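Local structure of secreted protein (Streptomyces lividans TK24, 5LXZ) at residues H30-R35 / P543-H548; Q409-P414 / S462-L467; K38-A43 / T59-P64; Q26-A31 / M473-D478; H83-N88 / S581-M586. The protein probably acts as a secreted mononuclear copper-radical oxidase related to galactose oxidase. The protein carries 1 engineered substitution. One frame throughout, in Å; residues are numbered along the deposited sequence.

In the fold
The five contacts lie in and beside the central beta propeller. Contact 3 closes first, joining strands 39-44 and 58-62. Contact 1 uses the same sheet, adding strand 545-547 next to strand 30-33. Contact 4 starts from the same chain region as contact 1, shares His30 and Ala31, and reaches the neighbouring sheet at strand 472-476. Contact 2 links that sheet, through strand 462-466, to strand 409-412 of the next one. Contact 5 lies where the early-set domain meets strand 81-85, its centre about 11 Å from that of contact 1. Contacts 1 and 2 have centres about 9 Å apart. Contact 1 is where the C-terminal domain brings the copper ligand His548 to the propeller.

Contact 1: H30-R35 / P543-H548. With CU (copper (II) ion), chain B.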
# COMPACT_ATOMS: atom_id res chain seq x y z
N HIS A 30 -0.88 -8.86 2.82
CA HIS A 30 -1.15 -7.77 3.73
C HIS A 30 -0.79 -8.24 5.10
O HIS A 30 -1.09 -9.40 5.46
CB HIS A 30 -2.66 -7.47 3.76
CG HIS A 30 -3.28 -7.23 2.43
ND1 HIS A 30 -3.70 -5.98 2.01
CD2 HIS A 30 -3.56 -8.07 1.41
CE1 HIS A 30 -4.21 -6.07 0.80
NE2 HIS A 30 -4.11 -7.32 0.40
N ALA A 31 -0.27 -7.36 5.93
CA ALA A 31 -0.14 -7.67 7.33
C ALA A 31 -0.38 -6.45 8.18
O ALA A 31 -0.13 -5.32 7.73
CB ALA A 31 1.19 -8.30 7.64
N ALA A 32 -0.87 -6.68 9.38
CA ALA A 32 -1.10 -5.60 10.31
C ALA A 32 -0.78 -6.06 11.72
O ALA A 32 -1.22 -7.13 12.12
CB ALA A 32 -2.54 -5.13 10.24
N LEU A 33 -0.04 -5.26 12.47
CA LEU A 33 0.13 -5.51 13.88
C LEU A 33 -1.11 -5.07 14.61
O LEU A 33 -1.58 -3.99 14.39
CB LEU A 33 1.36 -4.81 14.42
CG LEU A 33 1.53 -4.90 15.93
CD1 LEU A 33 1.79 -6.34 16.34
CD2 LEU A 33 2.67 -4.00 16.40
N LEU A 34 -1.68 -5.96 15.43
CA LEU A 34 -2.89 -5.68 16.19
C LEU A 34 -2.53 -5.33 17.62
O LEU A 34 -1.44 -5.64 18.13
CB LEU A 34 -3.74 -6.95 16.22
CG LEU A 34 -4.03 -7.57 14.85
CD1 LEU A 34 -4.73 -8.90 15.08
CD2 LEU A 34 -4.84 -6.64 13.98
N ARG A 35 -3.45 -4.62 18.26
CA ARG A 35 -3.21 -4.11 19.61
C ARG A 35 -3.06 -5.19 20.66
O ARG A 35 -2.63 -4.91 21.76
CB ARG A 35 -4.28 -3.10 19.98
CG ARG A 35 -5.71 -3.61 20.08
CD ARG A 35 -6.06 -3.99 21.48
NE ARG A 35 -7.51 -4.04 21.64
CZ ARG A 35 -8.11 -4.37 22.78
NH1 ARG A 35 -7.40 -4.68 23.84
NH2 ARG A 35 -9.43 -4.32 22.85
N PRO A 543 0.79 1.08 15.04
CA PRO A 543 1.12 -0.17 14.38
C PRO A 543 0.90 -0.09 12.90
O PRO A 543 0.00 0.61 12.44
CB PRO A 543 0.14 -1.18 14.99
CG PRO A 543 -0.76 -0.42 15.79
CD PRO A 543 -0.21 0.91 16.09
N SER A 544 1.72 -0.80 12.15
CA SER A 544 1.64 -0.80 10.71
C SER A 544 0.48 -1.63 10.23
O SER A 544 0.15 -2.67 10.82
CB SER A 544 2.91 -1.39 10.11
OG SER A 544 3.92 -0.41 10.06
N ALA A 545 -0.04 -1.24 9.08
CA ALA A 545 -0.86 -2.08 8.22
C ALA A 545 -0.25 -1.90 6.84
O ALA A 545 -0.35 -0.82 6.25
CB ALA A 545 -2.32 -1.66 8.26
N SER A 546 0.41 -2.91 6.34
CA SER A 546 1.26 -2.79 5.20
C SER A 546 0.77 -3.68 4.06
O SER A 546 0.57 -4.88 4.25
CB SER A 546 2.67 -3.20 5.62
OG SER A 546 3.61 -3.08 4.54
N THR A 547 0.71 -3.11 2.87
CA THR A 547 0.47 -3.87 1.64
C THR A 547 0.87 -3.03 0.45
O THR A 547 0.80 -1.82 0.50
CB THR A 547 -1.02 -4.27 1.45
OG1 THR A 547 -1.13 -5.28 0.45
CG2 THR A 547 -1.96 -3.09 1.05
N HIS A 548 1.35 -3.69 -0.59
CA HIS A 548 1.69 -3.04 -1.84
C HIS A 548 2.48 -1.77 -1.63
O HIS A 548 2.20 -0.75 -2.24
CB HIS A 548 0.42 -2.75 -2.68
CG HIS A 548 -0.30 -3.97 -3.16
ND1 HIS A 548 -1.03 -4.79 -2.35
CD2 HIS A 548 -0.49 -4.44 -4.42
CE1 HIS A 548 -1.65 -5.70 -3.06
NE2 HIS A 548 -1.30 -5.52 -4.32
CU CU B . -1.44 -6.87 -5.89
O HOH W 1 -2.63 -1.91 12.10
O HOH W 2 -2.31 -8.01 -7.54
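His30 and Thr547 lie side by side and point the same way. Thr547 OG1 stands over one face of the His30 ring, toward the rim, 3.1 Å from His30 ND1. That ND1 is hydrogen-bonded to His83. Thr547 OG1 is anti to the backbone N (chi1 -165°). There it accepts a bond of 2.8 Å from His548 ND1, close to the plane of that ring. It is also bonded to Ile29 O. The bond helps fix the rotation of the His548 ring, whose NE2 binds copper at 2.1 Å. Thr547 is therefore a second-shell residue of the metal site. The rings of His30 and His548 meet obliquely, their planes at 55°. The pairing is antiparallel: strand 545-547, from the early-set domain, adds an edge to a propeller blade next to strand 30-33. This recalls galactose oxidase, where the C-terminal domain also sends a copper-binding histidine into the propeller. Ala31 N bonds to Ser546 O at 3.1 Å, and Ser546 N to Ala31 O at 2.8 Å. Next along, Ala32 CB meets Ala545 CB at 4.0 Å. At the far end the side chains of Leu33 and Pro543 cross at about a right angle, CB to CB 3.9 Å.

Contact 2: Q409-P414 / S462-L467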
# COMPACT_ATOMS: atom_id res chain seq x y z
N GLN A 409 10.76 -2.07 1.16
CA GLN A 409 10.08 -2.07 2.46
C GLN A 409 10.64 -0.93 3.29
O GLN A 409 11.82 -0.60 3.19
CB GLN A 409 10.27 -3.39 3.17
CG GLN A 409 9.61 -4.59 2.50
CD GLN A 409 10.51 -5.36 1.54
OE1 GLN A 409 11.47 -6.01 1.97
NE2 GLN A 409 10.24 -5.30 0.25
N ALA A 410 9.81 -0.29 4.13
CA ALA A 410 10.22 0.83 4.93
C ALA A 410 9.44 0.90 6.20
O ALA A 410 8.21 1.05 6.16
CB ALA A 410 10.17 2.13 4.17
N SER A 411 10.11 0.72 7.33
CA SER A 411 9.46 0.67 8.64
C SER A 411 10.15 1.61 9.60
O SER A 411 11.38 1.58 9.72
CB SER A 411 9.52 -0.76 9.20
OG SER A 411 8.47 -1.59 8.68
N ILE A 412 9.39 2.44 10.29
CA ILE A 412 9.91 3.31 11.34
C ILE A 412 10.30 2.48 12.55
O ILE A 412 9.57 1.56 12.95
CB ILE A 412 8.84 4.31 11.77
CG1 ILE A 412 8.43 5.22 10.58
CG2 ILE A 412 9.32 5.14 12.94
CD1 ILE A 412 7.18 6.01 10.91
N LEU A 413 11.48 2.74 13.12
CA LEU A 413 11.93 2.09 14.35
C LEU A 413 11.85 3.05 15.53
O LEU A 413 11.85 4.27 15.35
CB LEU A 413 13.40 1.64 14.19
CG LEU A 413 13.61 0.26 13.54
CD1 LEU A 413 12.84 -0.01 12.29
CD2 LEU A 413 15.10 -0.00 13.33
N PRO A 414 11.85 2.50 16.75
CA PRO A 414 11.67 3.33 17.94
C PRO A 414 12.79 4.27 18.34
O PRO A 414 12.58 5.13 19.22
CB PRO A 414 11.36 2.32 19.04
CG PRO A 414 11.91 1.07 18.57
CD PRO A 414 11.79 1.07 17.08
N SER A 462 5.03 -7.64 -1.00
CA SER A 462 5.82 -7.80 0.21
C SER A 462 5.44 -6.76 1.22
O SER A 462 4.54 -5.89 0.98
CB SER A 462 7.32 -7.67 -0.11
OG SER A 462 7.71 -8.55 -1.12
N GLY A 463 6.07 -6.82 2.40
CA GLY A 463 5.90 -5.76 3.35
C GLY A 463 6.69 -6.00 4.61
O GLY A 463 7.40 -7.00 4.70
N SER A 464 6.55 -5.09 5.57
CA SER A 464 7.29 -5.17 6.82
C SER A 464 6.50 -4.55 7.94
O SER A 464 5.73 -3.59 7.72
CB SER A 464 8.68 -4.56 6.71
OG SER A 464 8.64 -3.17 6.48
N ILE A 465 6.67 -5.11 9.13
CA ILE A 465 5.92 -4.72 10.32
C ILE A 465 6.87 -4.65 11.52
O ILE A 465 7.51 -5.66 11.86
CB ILE A 465 4.87 -5.83 10.65
CG1 ILE A 465 3.96 -6.12 9.44
CG2 ILE A 465 4.08 -5.50 11.91
CD1 ILE A 465 3.02 -5.00 9.16
N LEU A 466 6.89 -3.50 12.19
CA LEU A 466 7.56 -3.38 13.49
C LEU A 466 6.76 -4.11 14.56
O LEU A 466 5.55 -3.95 14.66
CB LEU A 466 7.68 -1.93 13.89
CG LEU A 466 8.25 -1.59 15.28
CD1 LEU A 466 9.71 -2.04 15.40
CD2 LEU A 466 8.09 -0.11 15.62
N LEU A 467 7.45 -4.91 15.37
CA LEU A 467 6.83 -5.67 16.43
C LEU A 467 7.06 -4.99 17.78
O LEU A 467 8.02 -4.23 17.95
CB LEU A 467 7.40 -7.09 16.45
CG LEU A 467 7.30 -7.87 15.14
CD1 LEU A 467 8.03 -9.19 15.20
CD2 LEU A 467 5.88 -8.13 14.75
O HOH W 3 7.26 -1.77 4.51
O HOH W 4 6.44 -1.16 10.52
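Ser464 carries OG between its backbone N and carbonyl carbon (chi1 65°), while Ser411 holds OG beside its backbone N (chi1 -83°). These two rotations aim the hydroxyls at each other across the gap. Ser411 OG and Ser464 OG are hydrogen-bonded at 2.7 Å, and either could be the donor. Each hydroxyl also holds a water. One water is 2.8 Å from Ser464 OG and takes the Ala410 N-H at 3.0 Å. The other is 2.8 Å from Ser411 OG and takes the Leu466 N-H at 2.9 Å. The chain of bonds therefore runs from one backbone to the other and satisfies two buried amides. The strands 409-412 and 462-466 run nearly parallel, at 12°, but their axes stay 6.2 Å apart. They belong to adjacent four-stranded propeller blades, and side chains and waters fill the space between them. Gln554 bonds to both Ala410 O and Ile412 N. Gln409 CG lies against the Gly463 carbonyl group, and a bend at the second torsion turns the amide so that NE2 comes near Ser462 CB. Its OE1 is held by Arg458 NE. At the other end Leu466 comes in with a methyl group, CD2, which lies 3.5 Å from Ile412 O. Both of its methyls also touch Pro414 CD, the two side chains meeting at a slant. Phe587 of the early-set domain touches both Leu466 and Pro414.

Contact 3: K38-A43 / T59-P64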
# COMPACT_ATOMS: atom_id res chain seq x y z
N LYS A 38 -0.43 -9.40 18.42
CA LYS A 38 -0.38 -10.41 17.38
C LYS A 38 -0.45 -9.75 16.02
O LYS A 38 -0.87 -8.58 15.90
CB LYS A 38 -1.52 -11.37 17.59
CG LYS A 38 -1.39 -12.03 18.97
CD LYS A 38 -2.44 -13.07 19.14
CE LYS A 38 -2.53 -13.56 20.58
NZ LYS A 38 -3.61 -14.59 20.62
N VAL A 39 -0.02 -10.49 15.01
CA VAL A 39 0.01 -9.97 13.64
C VAL A 39 -1.02 -10.67 12.81
O VAL A 39 -1.04 -11.91 12.73
CB VAL A 39 1.39 -10.15 13.02
CG1 VAL A 39 1.44 -9.62 11.60
CG2 VAL A 39 2.46 -9.50 13.88
N LEU A 40 -1.88 -9.88 12.17
CA LEU A 40 -2.84 -10.37 11.20
C LEU A 40 -2.13 -10.47 9.85
O LEU A 40 -1.51 -9.50 9.41
CB LEU A 40 -4.01 -9.41 11.09
CG LEU A 40 -5.09 -9.81 10.09
CD1 LEU A 40 -5.85 -11.00 10.61
CD2 LEU A 40 -5.98 -8.60 9.77
N MET A 41 -2.18 -11.63 9.22
CA MET A 41 -1.53 -11.87 7.94
C MET A 41 -2.59 -12.31 6.95
O MET A 41 -3.20 -13.39 7.12
CB MET A 41 -0.46 -12.95 8.12
CG MET A 41 0.59 -12.54 9.15
SD MET A 41 1.74 -13.85 9.59
CE MET A 41 2.74 -13.76 8.11
N VAL A 42 -2.82 -11.52 5.92
CA VAL A 42 -3.93 -11.75 5.01
C VAL A 42 -3.40 -12.13 3.64
O VAL A 42 -2.59 -11.42 3.04
CB VAL A 42 -4.86 -10.53 4.89
CG1 VAL A 42 -6.06 -10.87 4.04
CG2 VAL A 42 -5.29 -10.02 6.25
N ALA A 43 -3.85 -13.29 3.18
CA ALA A 43 -3.59 -13.74 1.86
C ALA A 43 -4.77 -13.56 0.94
O ALA A 43 -4.59 -13.31 -0.23
CB ALA A 43 -3.19 -15.21 1.89
N THR A 59 -6.33 -16.32 5.92
CA THR A 59 -5.80 -15.38 6.88
C THR A 59 -5.14 -16.17 7.99
O THR A 59 -5.60 -17.27 8.35
CB THR A 59 -6.94 -14.53 7.48
OG1 THR A 59 -7.54 -13.78 6.43
CG2 THR A 59 -6.45 -13.57 8.58
N ARG A 60 -4.06 -15.62 8.55
CA ARG A 60 -3.46 -16.10 9.78
C ARG A 60 -3.37 -15.05 10.85
O ARG A 60 -3.29 -13.87 10.55
CB ARG A 60 -2.06 -16.65 9.53
CG ARG A 60 -1.94 -17.64 8.37
CD ARG A 60 -2.61 -18.96 8.68
NE ARG A 60 -2.51 -19.80 7.48
CZ ARG A 60 -3.47 -20.07 6.60
NH1 ARG A 60 -4.71 -19.64 6.74
NH2 ARG A 60 -3.20 -20.83 5.54
N ILE A 61 -3.35 -15.48 12.10
CA ILE A 61 -2.90 -14.68 13.23
C ILE A 61 -1.66 -15.33 13.80
O ILE A 61 -1.68 -16.54 14.13
CB ILE A 61 -3.96 -14.59 14.31
CG1 ILE A 61 -5.10 -13.75 13.80
CG2 ILE A 61 -3.37 -14.03 15.63
CD1 ILE A 61 -6.24 -13.68 14.75
N TRP A 62 -0.59 -14.55 13.90
CA TRP A 62 0.69 -15.02 14.36
C TRP A 62 1.01 -14.31 15.65
O TRP A 62 0.91 -13.08 15.74
CB TRP A 62 1.75 -14.73 13.31
CG TRP A 62 3.16 -14.97 13.74
CD1 TRP A 62 3.70 -16.13 14.23
CD2 TRP A 62 4.23 -14.03 13.69
NE1 TRP A 62 5.04 -15.96 14.50
CE2 TRP A 62 5.40 -14.69 14.16
CE3 TRP A 62 4.32 -12.68 13.30
CZ2 TRP A 62 6.64 -14.03 14.27
CZ3 TRP A 62 5.55 -12.03 13.40
CH2 TRP A 62 6.69 -12.71 13.87
N ASP A 63 1.36 -15.08 16.68
CA ASP A 63 1.78 -14.53 17.96
C ASP A 63 3.29 -14.54 17.97
O ASP A 63 3.90 -15.62 18.05
CB ASP A 63 1.19 -15.36 19.09
CG ASP A 63 1.58 -14.87 20.46
OD1 ASP A 63 2.59 -14.18 20.60
OD2 ASP A 63 0.85 -15.19 21.41
N PRO A 64 3.92 -13.37 17.83
CA PRO A 64 5.37 -13.37 17.78
C PRO A 64 6.05 -13.76 19.09
O PRO A 64 7.21 -14.16 19.02
CB PRO A 64 5.74 -11.95 17.36
CG PRO A 64 4.53 -11.15 17.54
CD PRO A 64 3.34 -12.03 17.60
O HOH W 5 -1.07 -16.87 21.07
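Strands 39-44 and 58-62 are adjacent antiparallel strands inside a propeller blade. Val39 pairs with Trp62 and Met41 with Arg60, each through two backbone bonds of 2.8 to 2.9 Å. Trp62 sets CG anti to its backbone N (chi1 171°), and the indole lies alongside Val39. Val39 CG2 touches Trp62 CE3 at 3.7 Å. Met41 bends at its last torsion and brings SD to 3.8 Å from Trp62 CB; it lies obliquely to the indole, 5.3 Å from its five-membered ring centroid, a Met-aromatic contact. Pro64 CA lies over one indole face, toward the rim, and Phe20 meets the indole edge-to-face. On the other face of the sheet Leu40 CD1 presses on Thr59 CG2 at 3.3 Å, a tight fit. Lys38 runs out extended and crosses Ile61, with CD 3.8 Å from Ile61 CG2. Its NZ forms a salt bridge with Glu234 and is 4.6 Å from Asp63 OD2. A water donates to Asp63 OD2 and accepts a weak bond from Lys38 NZ. With an alanine here, Glu234 would probably lose its charge partner and Ile61 CG2 its aliphatic cover. Met41 and Trp62 face Ile496 and Ile498 of the next sheet, while Leu40 and Ile61 face Phe229. Both faces are largely apolar, apart from Arg60, paired with Asp58, and the Thr59 hydroxyl. At one end Glu234 probably offsets the Lys38 charge, with Asp63 linked through the water.

Contact 4: Q26-A31 / M473-D478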
# COMPACT_ATOMS: atom_id res chain seq x y z
N GLN A 26 0.82 -19.66 3.56
CA GLN A 26 -0.05 -18.97 2.64
C GLN A 26 0.77 -17.92 1.95
O GLN A 26 1.93 -17.71 2.28
CB GLN A 26 -1.23 -18.31 3.39
CG GLN A 26 -0.74 -17.27 4.35
CD GLN A 26 -1.85 -16.50 5.04
OE1 GLN A 26 -2.98 -16.99 5.22
NE2 GLN A 26 -1.54 -15.28 5.46
N ASN A 27 0.14 -17.25 1.00
CA ASN A 27 0.77 -16.15 0.29
C ASN A 27 0.37 -14.83 0.95
O ASN A 27 -0.56 -14.18 0.49
CB ASN A 27 0.37 -16.13 -1.17
CG ASN A 27 0.79 -17.39 -1.93
OD1 ASN A 27 1.53 -18.23 -1.42
ND2 ASN A 27 0.34 -17.48 -3.16
N THR A 28 1.06 -14.47 2.02
CA THR A 28 0.70 -13.24 2.73
C THR A 28 1.00 -12.02 1.88
O THR A 28 2.14 -11.77 1.48
CB THR A 28 1.47 -13.12 4.06
OG1 THR A 28 1.23 -14.29 4.85
CG2 THR A 28 1.03 -11.87 4.83
N ILE A 29 -0.02 -11.22 1.66
CA ILE A 29 0.07 -9.99 0.84
C ILE A 29 -0.22 -8.73 1.68
O ILE A 29 0.22 -7.64 1.31
CB ILE A 29 -0.83 -10.08 -0.39
CG1 ILE A 29 -0.30 -11.23 -1.28
CG2 ILE A 29 -0.89 -8.79 -1.18
CD1 ILE A 29 -1.26 -11.63 -2.37
N HIS A 30 -0.88 -8.86 2.82
CA HIS A 30 -1.15 -7.77 3.73
C HIS A 30 -0.79 -8.24 5.10
O HIS A 30 -1.09 -9.40 5.46
CB HIS A 30 -2.66 -7.47 3.76
CG HIS A 30 -3.28 -7.23 2.43
ND1 HIS A 30 -3.70 -5.98 2.01
CD2 HIS A 30 -3.56 -8.07 1.41
CE1 HIS A 30 -4.21 -6.07 0.80
NE2 HIS A 30 -4.11 -7.32 0.40
N ALA A 31 -0.27 -7.36 5.93
CA ALA A 31 -0.14 -7.67 7.33
C ALA A 31 -0.38 -6.45 8.18
O ALA A 31 -0.13 -5.32 7.73
CB ALA A 31 1.19 -8.30 7.64
N MET A 473 9.13 -7.92 11.31
CA MET A 473 8.77 -9.06 10.50
C MET A 473 8.63 -8.60 9.06
O MET A 473 8.04 -7.55 8.79
CB MET A 473 7.46 -9.68 10.98
CG MET A 473 7.06 -10.93 10.26
SD MET A 473 6.12 -10.68 8.76
CE MET A 473 4.54 -10.25 9.48
N PHE A 474 9.16 -9.41 8.15
CA PHE A 474 9.10 -9.19 6.72
C PHE A 474 8.39 -10.35 6.07
O PHE A 474 8.57 -11.51 6.43
CB PHE A 474 10.51 -9.06 6.16
CG PHE A 474 11.13 -7.71 6.40
CD1 PHE A 474 11.57 -7.35 7.69
CD2 PHE A 474 11.30 -6.79 5.36
CE1 PHE A 474 12.14 -6.09 7.94
CE2 PHE A 474 11.89 -5.56 5.62
CZ PHE A 474 12.27 -5.19 6.89
N PHE A 475 7.52 -10.05 5.10
CA PHE A 475 6.70 -11.07 4.46
C PHE A 475 6.57 -10.85 2.98
O PHE A 475 6.82 -9.76 2.46
CB PHE A 475 5.29 -11.09 5.08
CG PHE A 475 4.52 -9.84 4.83
CD1 PHE A 475 3.73 -9.69 3.68
CD2 PHE A 475 4.56 -8.78 5.73
CE1 PHE A 475 3.01 -8.53 3.43
CE2 PHE A 475 3.85 -7.61 5.47
CZ PHE A 475 3.08 -7.50 4.32
N GLY A 476 6.09 -11.88 2.29
CA GLY A 476 5.67 -11.78 0.93
C GLY A 476 6.76 -11.93 -0.09
O GLY A 476 7.86 -12.38 0.24
N SER A 477 6.39 -11.59 -1.33
CA SER A 477 7.19 -11.45 -2.55
C SER A 477 6.70 -12.34 -3.64
O SER A 477 6.69 -13.58 -3.51
CB SER A 477 8.69 -11.69 -2.38
OG SER A 477 9.32 -11.15 -3.53
N ASP A 478 6.33 -11.73 -4.76
CA ASP A 478 5.61 -12.40 -5.82
C ASP A 478 6.27 -12.16 -7.14
O ASP A 478 5.77 -11.45 -8.01
CB ASP A 478 4.17 -11.84 -5.77
CG ASP A 478 3.14 -12.69 -6.46
OD1 ASP A 478 3.47 -13.73 -7.09
OD2 ASP A 478 1.93 -12.36 -6.32
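Thr28 and Gly476 bring the two backbones closest, CA to CA 5.5 Å, just before a classic beta bulge in which Ile29 and His30 both face Val42. Gly476 has a positive phi of 85°, which favours glycine. A side chain there would also crowd Thr28 O. Phe475 fills the contact. Its CG stands between the backbone N and the carbonyl carbon (chi1 64°), which sends the ring across to segment 26-31. Two carbonyls meet the ring edge near its plane. Thr28 O is 3.4 Å from Phe475 CD1, and Ile29 O is 3.6 Å from Phe475 CE1. Thr28 O is buried with no hydrogen-bond partner in the model, so the faintly positive ring edge is probably a weak substitute. The Thr28 side chain crosses that of Phe475 at about a right angle, with CG2 3.7 Å from CD1 of the ring. On the same side of the ring plane Ala31 CB meets Phe475 CE2 obliquely at 3.5 Å, and Met473 CE lies 4.3 Å from that methyl. Thr28 OG1 accepts a straight bond of 3.0 Å from Gln26 NE2, which helps hold the rotation that turns the methyl CG2 to the ring. A serine in place of Phe475 would probably open a gap between the segments and leave the Thr28 and Ala31 methyls without their aromatic partner. Beyond Gly476, Asp478 OD2 bonds to His461, a copper ligand. Strand 472-476 lies between strands 462-466 and 496-500, and Phe475 touches Ile496. Strand 30-33 lies between strands 39-44 and 545-547, so the ring wedges between two propeller blades.

Contact 5: H83-N88 / S581-M586; sequences HTQLAN and SGWYMM. With EDO (1,2-ethanediol), chain P.
Gln85 OE1 and a water lie at the edge of the Trp583 indole, in its plane. The Gln85 amide is turned 31° from the indole. The water accepts from Trp583 NE1 at 3.0 Å and donates to Asn88 O at 3.0 Å. Further along, the His83 ring carries O1 of an ethanediol over one face. That molecule probably came from the crystallisation liquor. Gln85 CG is anti to the backbone N (chi1 -169°) and the chain is extended beyond it, which carries the amide across to strand 582-590. There it grips both polar backbone atoms of one residue. Gln85 OE1 accepts from Trp583 N at 2.8 Å. Gln85 NE2 donates to Trp583 O at 3.2 Å, on a lone pair and in the carbonyl plane. The two bonds fix the rotation of the amide and which end is oxygen. Gly582 CA-H points at Ala87 O, 3.4 Å away, and a side chain on this glycine would crowd Gln85 OE1. Ala87 CB meets Ser581 CB at 3.7 Å. The touching parts of the chain run at 95° to each other. Strand 81-85 pairs with strand 91-102 in a propeller sheet, while strand 582-590 lies between strands 535-541 and 599-603 of the early-set domain.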
# COMPACT_ATOMS: atom_id res chain seq x y z
N HIS A 83 -6.99 -0.90 4.07
CA HIS A 83 -7.17 -1.19 5.48
C HIS A 83 -6.49 -0.17 6.35
O HIS A 83 -5.38 0.28 6.02
CB HIS A 83 -6.72 -2.58 5.86
CG HIS A 83 -5.47 -3.00 5.20
ND1 HIS A 83 -4.31 -2.26 5.24
CD2 HIS A 83 -5.22 -4.06 4.42
CE1 HIS A 83 -3.37 -2.89 4.57
NE2 HIS A 83 -3.90 -3.97 4.04
N THR A 84 -7.13 0.18 7.47
CA THR A 84 -6.51 1.04 8.45
C THR A 84 -7.15 0.75 9.82
O THR A 84 -8.26 0.23 9.92
CB THR A 84 -6.58 2.51 8.01
OG1 THR A 84 -5.56 3.27 8.70
CG2 THR A 84 -7.94 3.08 8.24
N GLN A 85 -6.41 1.05 10.87
CA GLN A 85 -6.90 0.90 12.23
C GLN A 85 -7.93 1.95 12.58
O GLN A 85 -7.72 3.13 12.38
CB GLN A 85 -5.73 1.02 13.21
CG GLN A 85 -6.16 0.61 14.63
CD GLN A 85 -5.29 1.09 15.78
OE1 GLN A 85 -5.77 1.13 16.94
NE2 GLN A 85 -4.04 1.38 15.54
N LEU A 86 -9.04 1.50 13.13
CA LEU A 86 -10.06 2.37 13.69
C LEU A 86 -9.71 2.76 15.13
O LEU A 86 -8.82 2.20 15.75
CB LEU A 86 -11.39 1.64 13.67
CG LEU A 86 -11.89 1.26 12.29
CD1 LEU A 86 -13.20 0.54 12.45
CD2 LEU A 86 -12.01 2.43 11.34
N ALA A 87 -10.41 3.75 15.63
CA ALA A 87 -10.16 4.22 17.01
C ALA A 87 -10.30 3.15 18.07
O ALA A 87 -9.60 3.17 19.10
CB ALA A 87 -11.06 5.40 17.35
N ASN A 88 -11.17 2.16 17.85
CA ASN A 88 -11.25 1.07 18.80
C ASN A 88 -10.27 -0.08 18.63
O ASN A 88 -10.36 -1.09 19.34
CB ASN A 88 -12.67 0.54 18.83
CG ASN A 88 -13.05 -0.21 17.58
OD1 ASN A 88 -12.29 -0.32 16.61
ND2 ASN A 88 -14.29 -0.70 17.58
N SER A 581 -6.85 8.88 17.08
CA SER A 581 -7.35 7.97 18.09
C SER A 581 -7.09 6.52 17.67
O SER A 581 -7.12 6.16 16.49
CB SER A 581 -8.81 8.18 18.24
OG SER A 581 -9.07 9.50 18.66
N GLY A 582 -6.81 5.69 18.65
CA GLY A 582 -6.45 4.32 18.41
C GLY A 582 -5.36 3.86 19.33
O GLY A 582 -5.01 4.54 20.29
N TRP A 583 -4.86 2.68 19.04
CA TRP A 583 -3.86 2.04 19.86
C TRP A 583 -2.48 2.26 19.28
O TRP A 583 -2.29 2.21 18.07
CB TRP A 583 -4.15 0.56 19.94
CG TRP A 583 -5.29 0.21 20.80
CD1 TRP A 583 -6.63 0.26 20.46
CD2 TRP A 583 -5.24 -0.22 22.16
NE1 TRP A 583 -7.39 -0.19 21.51
CE2 TRP A 583 -6.57 -0.48 22.56
CE3 TRP A 583 -4.20 -0.46 23.04
CZ2 TRP A 583 -6.87 -0.96 23.83
CZ3 TRP A 583 -4.49 -0.90 24.29
CH2 TRP A 583 -5.82 -1.16 24.68
N TYR A 584 -1.50 2.40 20.17
CA TYR A 584 -0.14 2.68 19.86
C TYR A 584 0.78 1.81 20.70
O TYR A 584 0.46 1.49 21.85
CB TYR A 584 0.21 4.11 20.20
CG TYR A 584 -0.42 5.16 19.32
CD1 TYR A 584 -1.73 5.57 19.54
CD2 TYR A 584 0.27 5.74 18.27
CE1 TYR A 584 -2.33 6.51 18.73
CE2 TYR A 584 -0.31 6.70 17.46
CZ TYR A 584 -1.61 7.07 17.67
OH TYR A 584 -2.17 8.05 16.87
N MET A 585 1.94 1.50 20.14
CA MET A 585 3.08 1.00 20.91
C MET A 585 3.83 2.15 21.53
O MET A 585 4.22 3.08 20.83
CB MET A 585 4.03 0.25 20.02
CG MET A 585 3.52 -1.10 19.56
SD MET A 585 4.65 -1.93 18.43
CE MET A 585 4.48 -0.97 16.92
N MET A 586 4.08 2.11 22.85
CA MET A 586 4.94 3.09 23.46
C MET A 586 6.28 2.47 23.76
O MET A 586 6.37 1.50 24.53
CB MET A 586 4.33 3.70 24.72
CG MET A 586 5.09 4.96 25.13
SD MET A 586 4.55 5.58 26.72
CE MET A 586 5.36 4.46 27.85
C1 EDO P . -3.80 0.51 1.74
O1 EDO P . -4.17 -0.59 2.60
C2 EDO P . -4.00 1.79 2.47
O2 EDO P . -5.28 1.61 3.10
O HOH W 6 -10.33 -0.35 22.29